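Local coordinates for protein glutamate--tRNA ligase, cytoplasmic (Saccharomyces cerevisiae, PDB 2HRA) that attaches glutamate to tRNA(Glu) after activating it with ATP, its N-terminal GST-like domain, described here, serving to bind the cofactor Arc1, at residues D72-I77 with K95-A100; A110-S115 with N149-S154; D120-L123 with F128-G131; P48-I53 with S79-I84; A141-L146 with P175-A180. All coordinates share one frame; numbering follows the deposited sequence.

How the contacts relate
The five contacts sample both subdomains of the GST-like domain and the seam between them. Contact 5 lies nearest the middle, about 5 Å from the centre of the chain. Its helix 137-148 meets contact 1, where Ala100 CB lies 3.2 Å from Ala141 O, and contact 3, where Ile129 packs on Cys142. Trp96, in the helix of contact 1, packs against Gln122 and Ile129 of contact 3. Contacts 2 and 3 share helix 109-122, their centres about 17 Å apart. Contact 4 sits across the domain from contact 2, about 31 Å between centres. Residues 128-131 belong to an Arc1-interacting region, and a second such region ends at Pro175.

Contact 1. Residues D72-I77 with K95-A100; sequences DVFNKI and KWVNLA
Phe74 and Val97 meet where the two halves of a GST fold join: helix 73-80 closes the thioredoxin-like half, and helix 90-104 opens the all-helical half. The apolar part of the contact is small but well buried. Both methyls of Val97 meet the CD2-CE2 side of the phenyl ring at a slant, CG1 standing 3.7 Å from Phe74 CD2 and CG2 3.8 Å from Phe74 CE2. Phe74 is thrown outward from its helix because its CG lies opposite the backbone N (chi1 -174°), a setting that carries the ring across the gap between the helices. That ring is shared more widely, since it also touches Ala35 and Ala39 of helix 34-46 and Val140 and Ala141 of helix 137-148. One phenyl group, itself on helix 73-80, thus touches three further helices, 34-46, 90-104 and 137-148.

The polar part lies toward the partly exposed side. Here Asn75 offers Val97 its amide oxygen, with OD1 3.9 Å from CG1, a van der Waals touch between a polar group and a methyl. What fixes the rotation of this amide is a bond inside its own segment, at the start of the helix. Asn75 ND2 donates to Asp72 OD1 over 2.7 Å, close to the plane of its own amide and on the syn side of the carboxylate, with an N-H...O angle of 159°.

Contact 2. Residues A110-S115 with N149-S154; sequences AKLSQS and NGMCGS
Leu112 reaches from helix 109-122 toward the turn that leads into helix 152-158, and one methyl, CD2, makes most of the contact. Its closest neighbour is Met151 CE at 3.4 Å, tighter than the usual spacing of two carbons. The same methyl lies 3.8 Å from Met151 CB, so the methionine wraps round the leucine tip from base to end. The contact of CE depends on a bend at chi3 (67°): the chain runs extended through SD and then folds, turning CE back over the leucine. Met151 CE also lies 3.9 Å from Leu112 CB. The two side chains run alongside each other, pointing opposite ways.

Both partners belong to the all-helical subdomain of the GST fold. The Met151 side is a type I beta turn, from Asn149 to Cys152, linking helix 137-148 to helix 152-158, and Leu112 continues onto Ile155 in the latter.

Cys152 supplies the third share of the buried surface with its CB, 3.9 Å from Leu112 CD2. On the far side of this patch, away from the turn, helix 109-122 bonds to itself: Lys111 O accepts from both Ser115 N and Ser115 OG, the two donors coming from opposite faces of the carbonyl plane.

Contact 3. Residues D120-L123 with F128-G131; sequences DSQL and FILG
Gln122 closes a short excursion of the chain by bonding across it to the main chain of Ile129. Its NE2 donates to Ile129 O over 2.8 Å, with an N-H...O angle of 177°, and the acceptor lies in the plane of the amide. The donor stands nearly along the C=O axis, as the C=O...N angle of 163° records. A bend at chi2 (65°) turns the terminal amide of the glutamine onto this carbonyl. The receiving side is a type I beta turn from Phe128 to Gly131, held by its own bond from Gly131 N to Phe128 O, and it lies within a region that interacts with Arc1. With an alanine here the Ile129 carbonyl would probably lose its side-chain donor, and the turn one tie to the helix.

Apolar packing runs beside the hydrogen bond. Gln122 CG approaches Ile129 CG2 at 4.1 Å, the two side chains crossing at about a right angle. Leu123, the next residue, puts CD2 against the turn's backbone, 3.7 Å from Phe128 C.

Around this contact the helical subdomain of the GST fold supplies the walls: Trp96 of helix 90-104 packs on both Gln122 and Ile129, Asp139 of helix 137-148 accepts from Ile129 N through OD2, and helix 162-172 touches Leu123 through Asn163 and Trp167.

Contact 4. Residues P48-I53 with S79-I84; sequences PNSIAI and SKFAAI
Ile51 presses its longer branch against the Phe81 ring, and this is the tight half of the contact. Ile51 CD1 lies 3.4 Å from Phe81 CE1, while Ile51 CG1 lies 3.5 Å from Phe81 CZ, so two consecutive carbons of the isoleucine meet the CE1-CZ side of the phenyl at a slant. The branch gets there because CG1 lies opposite the carbonyl carbon (chi1 -57°), extending from the start of strand 51-56 toward the ring. The isoleucine is buried, and it is backed by Ala40 and Val43 of helix 34-46 and by Leu23 of strand 21-26.

Ser50 makes the looser half: its CB stands 3.8 Å from Phe81 CE2 and its carbonyl O 3.9 Å from Phe81 CZ. The hydroxyl is engaged elsewhere, hydrogen-bonded to Ala47 O in the connection before the strand. Ser50 and Phe81 are both partly exposed, so this side of the contact borders on solvent. On the Phe81 side, the preceding Lys80 lays its CG over one face of the ring, toward the rim. A serine in place of Phe81 would probably open a gap beside Ile51, leaving its CD1 without the ring carbons that now meet it.

The contact joins the entry into strand 51-56, Ser50 and Ile51, to Phe81, the first residue after helix 73-80. Strand 21-26, helix 34-46 and strand 51-56 form a beta-alpha-beta crossover; with strand 64-66 and helix 73-80 following, this is the thioredoxin-like half of a GST fold.

Contact 5. Residues A141-L146 with P175-A180; sequences ACWGAL and PIFGEA
Trp143 meets Phe177 along nearly the whole length of its side chain, starting at CB, which lies 3.8 Å from Phe177 CE2. With CG placed opposite the backbone N (chi1 -161°), the indole is sent out from helix 137-148 toward the short helix 175-178. CG and then CD2 each come to 3.6 Å from Phe177 CD2, a carbon at the phenyl edge that sits over one indole face. This is a T-shaped stack: the centroids of the five-membered ring and the phenyl are 5.1 Å apart, and the planes stand at 84°. NE1, in the pyrrole ring, is hydrogen-bonded to Tyr168 O, which helps fix the rotation of the indole, and the Tyr168 ring stacks on it.

The tryptophan projects from the central helix of the all-helical half of the GST fold. Its target follows the Arc1-interacting region that ends at Pro175, and is tied to the thioredoxin-like half by Arg41 of helix 34-46, which bonds to Pro175 O and Ile176 O.

Further out, Trp143 CE3, in plane at the phenyl edge, lies 3.8 Å from Phe177 CD2, and Trp143 CE2 4.2 Å. The six-membered ring lies under Phe177 CB, 4.0 Å from its centroid and 2° off the normal, a CH-pi contact over the face. At the tip, CZ3 and CH2 each reach Phe177 O at 3.6 Å. Trp143 CH2 also touches Gly178 CA.

Contact 1. Residues D72-I77 with K95-A100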
# COMPACT_ATOMS: atom_id res chain seq x y z
N ASP A 72 10.44 -9.03 0.13
CA ASP A 72 9.49 -9.00 1.25
C ASP A 72 9.57 -7.65 1.96
O ASP A 72 9.61 -7.60 3.18
CB ASP A 72 9.81 -10.16 2.20
CG ASP A 72 8.61 -10.64 3.03
OD1 ASP A 72 7.43 -10.39 2.66
OD2 ASP A 72 8.87 -11.31 4.07
N VAL A 73 9.58 -6.56 1.18
CA VAL A 73 9.80 -5.21 1.74
C VAL A 73 8.68 -4.77 2.70
O VAL A 73 8.96 -4.28 3.81
CB VAL A 73 9.98 -4.15 0.61
CG1 VAL A 73 10.01 -2.74 1.20
CG2 VAL A 73 11.26 -4.42 -0.23
N PHE A 74 7.42 -4.92 2.29
CA PHE A 74 6.28 -4.57 3.14
C PHE A 74 6.45 -5.19 4.51
O PHE A 74 6.43 -4.49 5.54
CB PHE A 74 4.96 -5.03 2.54
CG PHE A 74 3.76 -4.56 3.33
CD1 PHE A 74 3.38 -3.22 3.31
CD2 PHE A 74 3.02 -5.45 4.09
CE1 PHE A 74 2.28 -2.78 4.05
CE2 PHE A 74 1.91 -5.01 4.81
CZ PHE A 74 1.54 -3.68 4.78
N ASN A 75 6.60 -6.51 4.53
CA ASN A 75 6.69 -7.21 5.80
C ASN A 75 7.89 -6.81 6.64
O ASN A 75 7.86 -6.89 7.88
CB ASN A 75 6.70 -8.71 5.58
CG ASN A 75 5.33 -9.27 5.26
OD1 ASN A 75 4.33 -8.91 5.88
ND2 ASN A 75 5.29 -10.18 4.29
N LYS A 76 8.97 -6.43 5.97
CA LYS A 76 10.13 -5.95 6.66
C LYS A 76 9.84 -4.61 7.34
O LYS A 76 10.29 -4.39 8.44
CB LYS A 76 11.34 -5.88 5.72
CG LYS A 76 11.84 -7.26 5.30
CD LYS A 76 13.12 -7.21 4.49
CE LYS A 76 13.91 -8.51 4.60
NZ LYS A 76 13.34 -9.63 3.81
N ILE A 77 9.05 -3.74 6.72
CA ILE A 77 8.72 -2.45 7.37
C ILE A 77 7.90 -2.72 8.64
O ILE A 77 8.14 -2.18 9.74
CB ILE A 77 7.92 -1.55 6.42
CG1 ILE A 77 8.75 -1.24 5.16
CG2 ILE A 77 7.47 -0.26 7.14
CD1 ILE A 77 7.91 -0.66 4.04
N LYS A 95 -2.46 -13.43 6.24
CA LYS A 95 -3.39 -13.90 5.18
C LYS A 95 -3.81 -12.79 4.25
O LYS A 95 -3.96 -12.99 3.04
CB LYS A 95 -4.68 -14.45 5.77
CG LYS A 95 -4.57 -15.70 6.63
CD LYS A 95 -5.92 -16.40 6.78
CE LYS A 95 -7.18 -15.47 6.69
NZ LYS A 95 -7.83 -15.38 5.32
N TRP A 96 -4.06 -11.61 4.81
CA TRP A 96 -4.61 -10.54 4.03
C TRP A 96 -3.50 -9.79 3.33
O TRP A 96 -3.67 -9.31 2.24
CB TRP A 96 -5.48 -9.62 4.90
CG TRP A 96 -6.73 -10.30 5.29
CD1 TRP A 96 -7.01 -10.90 6.49
CD2 TRP A 96 -7.88 -10.52 4.45
NE1 TRP A 96 -8.26 -11.48 6.44
CE2 TRP A 96 -8.81 -11.25 5.21
CE3 TRP A 96 -8.21 -10.15 3.15
CZ2 TRP A 96 -10.06 -11.63 4.69
CZ3 TRP A 96 -9.42 -10.53 2.64
CH2 TRP A 96 -10.34 -11.26 3.40
N VAL A 97 -2.35 -9.69 3.96
CA VAL A 97 -1.18 -9.16 3.28
C VAL A 97 -0.77 -10.05 2.12
O VAL A 97 -0.42 -9.56 1.06
CB VAL A 97 -0.02 -9.03 4.23
CG1 VAL A 97 1.24 -8.65 3.45
CG2 VAL A 97 -0.38 -7.98 5.30
N ASN A 98 -0.83 -11.37 2.31
CA ASN A 98 -0.61 -12.32 1.21
C ASN A 98 -1.59 -12.12 0.06
O ASN A 98 -1.19 -12.11 -1.11
CB ASN A 98 -0.70 -13.75 1.72
CG ASN A 98 0.48 -14.14 2.60
OD1 ASN A 98 1.56 -13.55 2.52
ND2 ASN A 98 0.28 -15.15 3.44
N LEU A 99 -2.88 -12.00 0.38
CA LEU A 99 -3.88 -11.76 -0.67
C LEU A 99 -3.57 -10.50 -1.47
O LEU A 99 -3.67 -10.49 -2.71
CB LEU A 99 -5.30 -11.63 -0.07
CG LEU A 99 -6.39 -11.47 -1.14
CD1 LEU A 99 -6.58 -12.75 -1.95
CD2 LEU A 99 -7.71 -11.00 -0.55
N ALA A 100 -3.20 -9.43 -0.78
CA ALA A 100 -2.90 -8.17 -1.44
C ALA A 100 -1.69 -8.33 -2.36
O ALA A 100 -1.72 -7.92 -3.51
CB ALA A 100 -2.64 -7.05 -0.37

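Contact 2. Residues A110-S115 with N149-S154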
# COMPACT_ATOMS: atom_id res chain seq x y z
N ALA A 110 -10.79 -12.44 -14.10
CA ALA A 110 -11.46 -13.49 -13.34
C ALA A 110 -10.88 -13.63 -11.94
O ALA A 110 -11.62 -13.68 -10.96
CB ALA A 110 -11.40 -14.83 -14.08
N LYS A 111 -9.55 -13.67 -11.84
CA LYS A 111 -8.91 -13.85 -10.55
C LYS A 111 -9.16 -12.68 -9.64
O LYS A 111 -9.39 -12.87 -8.42
CB LYS A 111 -7.40 -14.01 -10.72
CG LYS A 111 -6.99 -15.30 -11.39
CD LYS A 111 -5.47 -15.38 -11.44
CE LYS A 111 -4.95 -16.67 -12.00
NZ LYS A 111 -3.49 -16.79 -11.67
N LEU A 112 -9.08 -11.48 -10.21
CA LEU A 112 -9.26 -10.27 -9.42
C LEU A 112 -10.71 -10.19 -8.92
O LEU A 112 -10.98 -9.83 -7.80
CB LEU A 112 -8.91 -9.05 -10.27
CG LEU A 112 -8.86 -7.69 -9.58
CD1 LEU A 112 -7.90 -7.72 -8.37
CD2 LEU A 112 -8.44 -6.59 -10.56
N SER A 113 -11.65 -10.56 -9.78
CA SER A 113 -13.07 -10.66 -9.39
C SER A 113 -13.28 -11.51 -8.13
O SER A 113 -13.94 -11.09 -7.15
CB SER A 113 -13.88 -11.18 -10.60
OG SER A 113 -13.92 -10.14 -11.56
N GLN A 114 -12.67 -12.70 -8.12
CA GLN A 114 -12.82 -13.60 -7.00
C GLN A 114 -12.20 -12.99 -5.76
O GLN A 114 -12.76 -13.08 -4.66
CB GLN A 114 -12.10 -14.92 -7.26
CG GLN A 114 -12.59 -15.75 -8.43
CD GLN A 114 -11.70 -17.01 -8.62
OE1 GLN A 114 -11.36 -17.70 -7.64
NE2 GLN A 114 -11.30 -17.28 -9.88
N SER A 115 -11.01 -12.43 -5.91
CA SER A 115 -10.27 -11.93 -4.74
C SER A 115 -11.03 -10.74 -4.13
O SER A 115 -11.14 -10.58 -2.92
CB SER A 115 -8.83 -11.57 -5.15
OG SER A 115 -8.19 -12.71 -5.76
N ASN A 149 -3.50 -1.15 -8.93
CA ASN A 149 -4.16 -1.98 -9.96
C ASN A 149 -5.36 -1.30 -10.58
O ASN A 149 -6.46 -1.32 -10.01
CB ASN A 149 -4.60 -3.29 -9.35
CG ASN A 149 -5.03 -4.31 -10.36
OD1 ASN A 149 -4.98 -5.50 -10.07
ND2 ASN A 149 -5.44 -3.87 -11.56
N GLY A 150 -5.15 -0.74 -11.77
CA GLY A 150 -6.15 0.04 -12.48
C GLY A 150 -7.38 -0.75 -12.93
O GLY A 150 -8.42 -0.16 -13.20
N MET A 151 -7.27 -2.07 -12.99
CA MET A 151 -8.37 -2.95 -13.38
C MET A 151 -9.51 -3.03 -12.35
O MET A 151 -10.66 -3.31 -12.71
CB MET A 151 -7.84 -4.37 -13.62
CG MET A 151 -8.85 -5.30 -14.22
SD MET A 151 -8.09 -6.76 -15.01
CE MET A 151 -7.42 -7.59 -13.61
N CYS A 152 -9.20 -2.81 -11.08
CA CYS A 152 -10.15 -3.11 -10.03
C CYS A 152 -11.35 -2.16 -9.93
O CYS A 152 -12.44 -2.57 -9.52
CB CYS A 152 -9.43 -3.27 -8.70
SG CYS A 152 -8.88 -1.76 -7.86
N GLY A 153 -11.18 -0.91 -10.37
CA GLY A 153 -12.21 0.10 -10.19
C GLY A 153 -13.53 -0.36 -10.73
O GLY A 153 -14.53 -0.34 -10.04
N SER A 154 -13.51 -0.77 -12.01
CA SER A 154 -14.70 -1.21 -12.70
C SER A 154 -15.27 -2.52 -12.16
O SER A 154 -16.48 -2.70 -12.17
CB SER A 154 -14.39 -1.38 -14.19
OG SER A 154 -13.57 -0.30 -14.58

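Contact 3. Residues D120-L123 with F128-G131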
# COMPACT_ATOMS: atom_id res chain seq x y z
N ASP A 120 -14.70 -8.20 -0.15
CA ASP A 120 -16.06 -7.63 0.03
C ASP A 120 -16.86 -8.36 1.13
O ASP A 120 -17.49 -7.71 2.00
CB ASP A 120 -16.81 -7.65 -1.29
CG ASP A 120 -18.05 -6.73 -1.30
OD1 ASP A 120 -17.88 -5.49 -1.33
OD2 ASP A 120 -19.19 -7.25 -1.34
N SER A 121 -16.80 -9.70 1.11
CA SER A 121 -17.55 -10.49 2.09
C SER A 121 -16.96 -10.24 3.47
O SER A 121 -17.68 -10.12 4.44
CB SER A 121 -17.52 -12.00 1.76
OG SER A 121 -18.23 -12.31 0.57
N GLN A 122 -15.63 -10.17 3.53
CA GLN A 122 -14.92 -9.86 4.76
C GLN A 122 -15.34 -8.50 5.36
O GLN A 122 -15.45 -8.35 6.57
CB GLN A 122 -13.42 -9.88 4.49
CG GLN A 122 -12.57 -9.67 5.77
CD GLN A 122 -12.69 -10.78 6.80
OE1 GLN A 122 -13.11 -11.89 6.51
NE2 GLN A 122 -12.27 -10.49 8.04
N LEU A 123 -15.60 -7.52 4.50
CA LEU A 123 -15.93 -6.18 4.93
C LEU A 123 -17.43 -5.97 5.13
O LEU A 123 -17.88 -4.84 5.37
CB LEU A 123 -15.39 -5.17 3.93
CG LEU A 123 -13.88 -5.04 3.97
CD1 LEU A 123 -13.41 -4.25 2.78
CD2 LEU A 123 -13.42 -4.36 5.32
N PHE A 128 -12.99 -2.12 8.97
CA PHE A 128 -11.65 -2.50 8.53
C PHE A 128 -11.55 -4.02 8.49
O PHE A 128 -12.35 -4.70 9.08
CB PHE A 128 -10.61 -1.90 9.47
CG PHE A 128 -10.65 -0.41 9.48
CD1 PHE A 128 -10.90 0.28 10.65
CD2 PHE A 128 -10.53 0.30 8.31
CE1 PHE A 128 -10.98 1.65 10.65
CE2 PHE A 128 -10.61 1.65 8.30
CZ PHE A 128 -10.84 2.33 9.47
N ILE A 129 -10.56 -4.53 7.78
CA ILE A 129 -10.49 -5.95 7.43
C ILE A 129 -10.53 -6.88 8.62
O ILE A 129 -11.23 -7.90 8.61
CB ILE A 129 -9.27 -6.25 6.51
CG1 ILE A 129 -9.58 -5.71 5.09
CG2 ILE A 129 -9.01 -7.77 6.49
CD1 ILE A 129 -8.36 -5.56 4.13
N LEU A 130 -9.83 -6.49 9.69
CA LEU A 130 -9.76 -7.33 10.87
C LEU A 130 -10.71 -6.88 11.96
O LEU A 130 -10.74 -7.50 13.02
CB LEU A 130 -8.33 -7.45 11.38
CG LEU A 130 -7.35 -8.13 10.44
CD1 LEU A 130 -5.97 -8.08 11.05
CD2 LEU A 130 -7.82 -9.57 10.14
N GLY A 131 -11.48 -5.84 11.72
CA GLY A 131 -12.61 -5.52 12.58
C GLY A 131 -12.26 -4.75 13.84
O GLY A 131 -13.00 -4.81 14.82

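Contact 4. Residues P48-I53 with S79-I84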
# COMPACT_ATOMS: atom_id res chain seq x y z
N PRO A 48 7.95 10.40 14.12
CA PRO A 48 8.60 11.17 13.07
C PRO A 48 10.08 10.87 12.91
O PRO A 48 10.75 10.55 13.88
CB PRO A 48 8.29 12.64 13.44
CG PRO A 48 7.70 12.61 14.83
CD PRO A 48 7.13 11.24 15.01
N ASN A 49 10.54 10.91 11.67
CA ASN A 49 11.94 10.70 11.33
C ASN A 49 12.37 9.25 11.54
O ASN A 49 13.55 9.00 11.81
CB ASN A 49 12.83 11.62 12.14
CG ASN A 49 14.22 11.72 11.57
OD1 ASN A 49 15.21 11.56 12.28
ND2 ASN A 49 14.30 11.94 10.26
N SER A 50 11.45 8.31 11.42
CA SER A 50 11.79 6.89 11.58
C SER A 50 12.32 6.30 10.27
O SER A 50 13.22 5.42 10.28
CB SER A 50 10.59 6.11 12.14
OG SER A 50 10.49 6.34 13.56
N ILE A 51 11.79 6.81 9.16
CA ILE A 51 12.10 6.30 7.82
C ILE A 51 12.29 7.49 6.89
O ILE A 51 11.42 8.35 6.80
CB ILE A 51 10.95 5.45 7.24
CG1 ILE A 51 10.63 4.28 8.17
CG2 ILE A 51 11.31 4.90 5.84
CD1 ILE A 51 9.34 3.55 7.82
N ALA A 52 13.42 7.53 6.20
CA ALA A 52 13.71 8.55 5.21
C ALA A 52 13.29 7.98 3.86
O ALA A 52 13.67 6.87 3.53
CB ALA A 52 15.20 8.87 5.22
N ILE A 53 12.49 8.72 3.11
CA ILE A 53 11.98 8.24 1.84
C ILE A 53 12.90 8.73 0.75
O ILE A 53 13.28 9.89 0.74
CB ILE A 53 10.53 8.68 1.60
CG1 ILE A 53 9.63 8.09 2.69
CG2 ILE A 53 10.06 8.27 0.22
CD1 ILE A 53 8.20 8.59 2.67
N SER A 79 7.52 -5.51 10.45
CA SER A 79 8.17 -6.24 11.53
C SER A 79 9.24 -5.39 12.22
O SER A 79 9.47 -5.52 13.44
CB SER A 79 8.78 -7.52 10.95
OG SER A 79 9.65 -8.11 11.89
N LYS A 80 9.89 -4.54 11.44
CA LYS A 80 10.86 -3.58 11.96
C LYS A 80 10.16 -2.57 12.85
O LYS A 80 10.68 -2.19 13.90
CB LYS A 80 11.54 -2.84 10.82
CG LYS A 80 12.84 -2.15 11.16
CD LYS A 80 13.23 -1.26 9.98
CE LYS A 80 14.71 -1.23 9.73
NZ LYS A 80 15.43 -0.43 10.77
N PHE A 81 8.99 -2.10 12.41
CA PHE A 81 8.25 -1.11 13.18
C PHE A 81 7.05 -1.75 13.87
O PHE A 81 5.93 -1.26 13.78
CB PHE A 81 7.88 0.07 12.30
CG PHE A 81 9.08 0.80 11.77
CD1 PHE A 81 9.54 0.59 10.49
CD2 PHE A 81 9.80 1.65 12.60
CE1 PHE A 81 10.65 1.24 10.02
CE2 PHE A 81 10.92 2.30 12.15
CZ PHE A 81 11.35 2.09 10.85
N ALA A 82 7.33 -2.84 14.60
CA ALA A 82 6.27 -3.64 15.21
C ALA A 82 5.49 -2.88 16.27
O ALA A 82 4.30 -3.13 16.47
CB ALA A 82 6.86 -4.92 15.79
N ALA A 83 6.15 -1.92 16.92
CA ALA A 83 5.52 -1.01 17.88
C ALA A 83 4.36 -0.23 17.28
O ALA A 83 3.38 0.02 17.97
CB ALA A 83 6.55 -0.02 18.45
N ILE A 84 4.49 0.15 16.01
CA ILE A 84 3.43 0.85 15.29
C ILE A 84 2.37 -0.11 14.74
O ILE A 84 1.17 0.12 14.92
CB ILE A 84 4.03 1.73 14.14
CG1 ILE A 84 4.88 2.85 14.81
CG2 ILE A 84 2.91 2.26 13.17
CD1 ILE A 84 5.29 3.96 13.88

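Contact 5. Residues A141-L146 with P175-A180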
# COMPACT_ATOMS: atom_id res chain seq x y z
N ALA A 141 -1.91 -3.01 3.13
CA ALA A 141 -1.49 -3.83 2.03
C ALA A 141 -2.57 -3.95 0.97
O ALA A 141 -2.26 -3.86 -0.23
CB ALA A 141 -1.05 -5.22 2.55
N CYS A 142 -3.83 -4.15 1.38
CA CYS A 142 -4.90 -4.31 0.40
C CYS A 142 -5.23 -3.00 -0.27
O CYS A 142 -5.51 -2.97 -1.48
CB CYS A 142 -6.15 -4.96 1.02
SG CYS A 142 -5.90 -6.68 1.53
N TRP A 143 -5.16 -1.90 0.46
CA TRP A 143 -5.44 -0.60 -0.15
C TRP A 143 -4.38 -0.22 -1.17
O TRP A 143 -4.71 0.17 -2.30
CB TRP A 143 -5.54 0.51 0.88
CG TRP A 143 -6.26 1.73 0.33
CD1 TRP A 143 -7.57 2.01 0.47
CD2 TRP A 143 -5.69 2.85 -0.40
NE1 TRP A 143 -7.87 3.21 -0.12
CE2 TRP A 143 -6.73 3.73 -0.68
CE3 TRP A 143 -4.40 3.16 -0.87
CZ2 TRP A 143 -6.54 4.92 -1.40
CZ3 TRP A 143 -4.21 4.32 -1.57
CH2 TRP A 143 -5.28 5.21 -1.82
N GLY A 144 -3.12 -0.37 -0.79
CA GLY A 144 -2.00 -0.14 -1.70
C GLY A 144 -2.06 -0.99 -2.94
O GLY A 144 -1.90 -0.49 -4.06
N ALA A 145 -2.33 -2.28 -2.77
CA ALA A 145 -2.46 -3.19 -3.90
C ALA A 145 -3.53 -2.69 -4.88
O ALA A 145 -3.30 -2.64 -6.09
CB ALA A 145 -2.77 -4.62 -3.41
N LEU A 146 -4.70 -2.30 -4.37
CA LEU A 146 -5.79 -1.86 -5.29
C LEU A 146 -5.49 -0.50 -5.93
O LEU A 146 -5.84 -0.26 -7.11
CB LEU A 146 -7.16 -1.86 -4.57
CG LEU A 146 -7.64 -3.24 -4.05
CD1 LEU A 146 -8.90 -3.06 -3.19
CD2 LEU A 146 -7.92 -4.22 -5.18
N PRO A 175 -5.45 11.31 4.26
CA PRO A 175 -4.30 11.75 3.45
C PRO A 175 -3.11 10.79 3.44
O PRO A 175 -2.37 10.69 2.43
CB PRO A 175 -3.86 13.04 4.14
CG PRO A 175 -5.00 13.51 4.91
CD PRO A 175 -5.86 12.34 5.23
N ILE A 176 -2.90 10.13 4.57
CA ILE A 176 -1.84 9.13 4.68
C ILE A 176 -1.92 8.14 3.52
O ILE A 176 -0.88 7.75 3.01
CB ILE A 176 -1.87 8.38 6.04
CG1 ILE A 176 -1.19 9.24 7.11
CG2 ILE A 176 -1.16 7.03 5.92
CD1 ILE A 176 -1.58 8.95 8.56
N PHE A 177 -3.15 7.77 3.14
CA PHE A 177 -3.40 6.86 1.99
C PHE A 177 -3.65 7.67 0.72
O PHE A 177 -2.98 7.49 -0.28
CB PHE A 177 -4.66 6.03 2.21
CG PHE A 177 -4.53 4.97 3.25
CD1 PHE A 177 -4.38 5.32 4.59
CD2 PHE A 177 -4.55 3.65 2.90
CE1 PHE A 177 -4.25 4.35 5.56
CE2 PHE A 177 -4.42 2.65 3.86
CZ PHE A 177 -4.27 3.00 5.19
N GLY A 178 -4.65 8.53 0.78
CA GLY A 178 -5.17 9.19 -0.41
C GLY A 178 -4.28 10.25 -1.08
O GLY A 178 -4.54 10.61 -2.23
N GLU A 179 -3.29 10.77 -0.35
CA GLU A 179 -2.32 11.70 -0.96
C GLU A 179 -0.96 11.04 -1.26
O GLU A 179 -0.01 11.72 -1.68
CB GLU A 179 -2.12 12.94 -0.08
CG GLU A 179 -3.39 13.74 0.10
CD GLU A 179 -3.20 14.98 0.93
OE1 GLU A 179 -2.10 15.21 1.46
OE2 GLU A 179 -4.18 15.73 1.05
N ALA A 180 -0.84 9.72 -1.07
CA ALA A 180 0.42 9.05 -1.31
C ALA A 180 0.82 9.15 -2.79
O ALA A 180 1.98 9.39 -3.11
CB ALA A 180 0.37 7.58 -0.85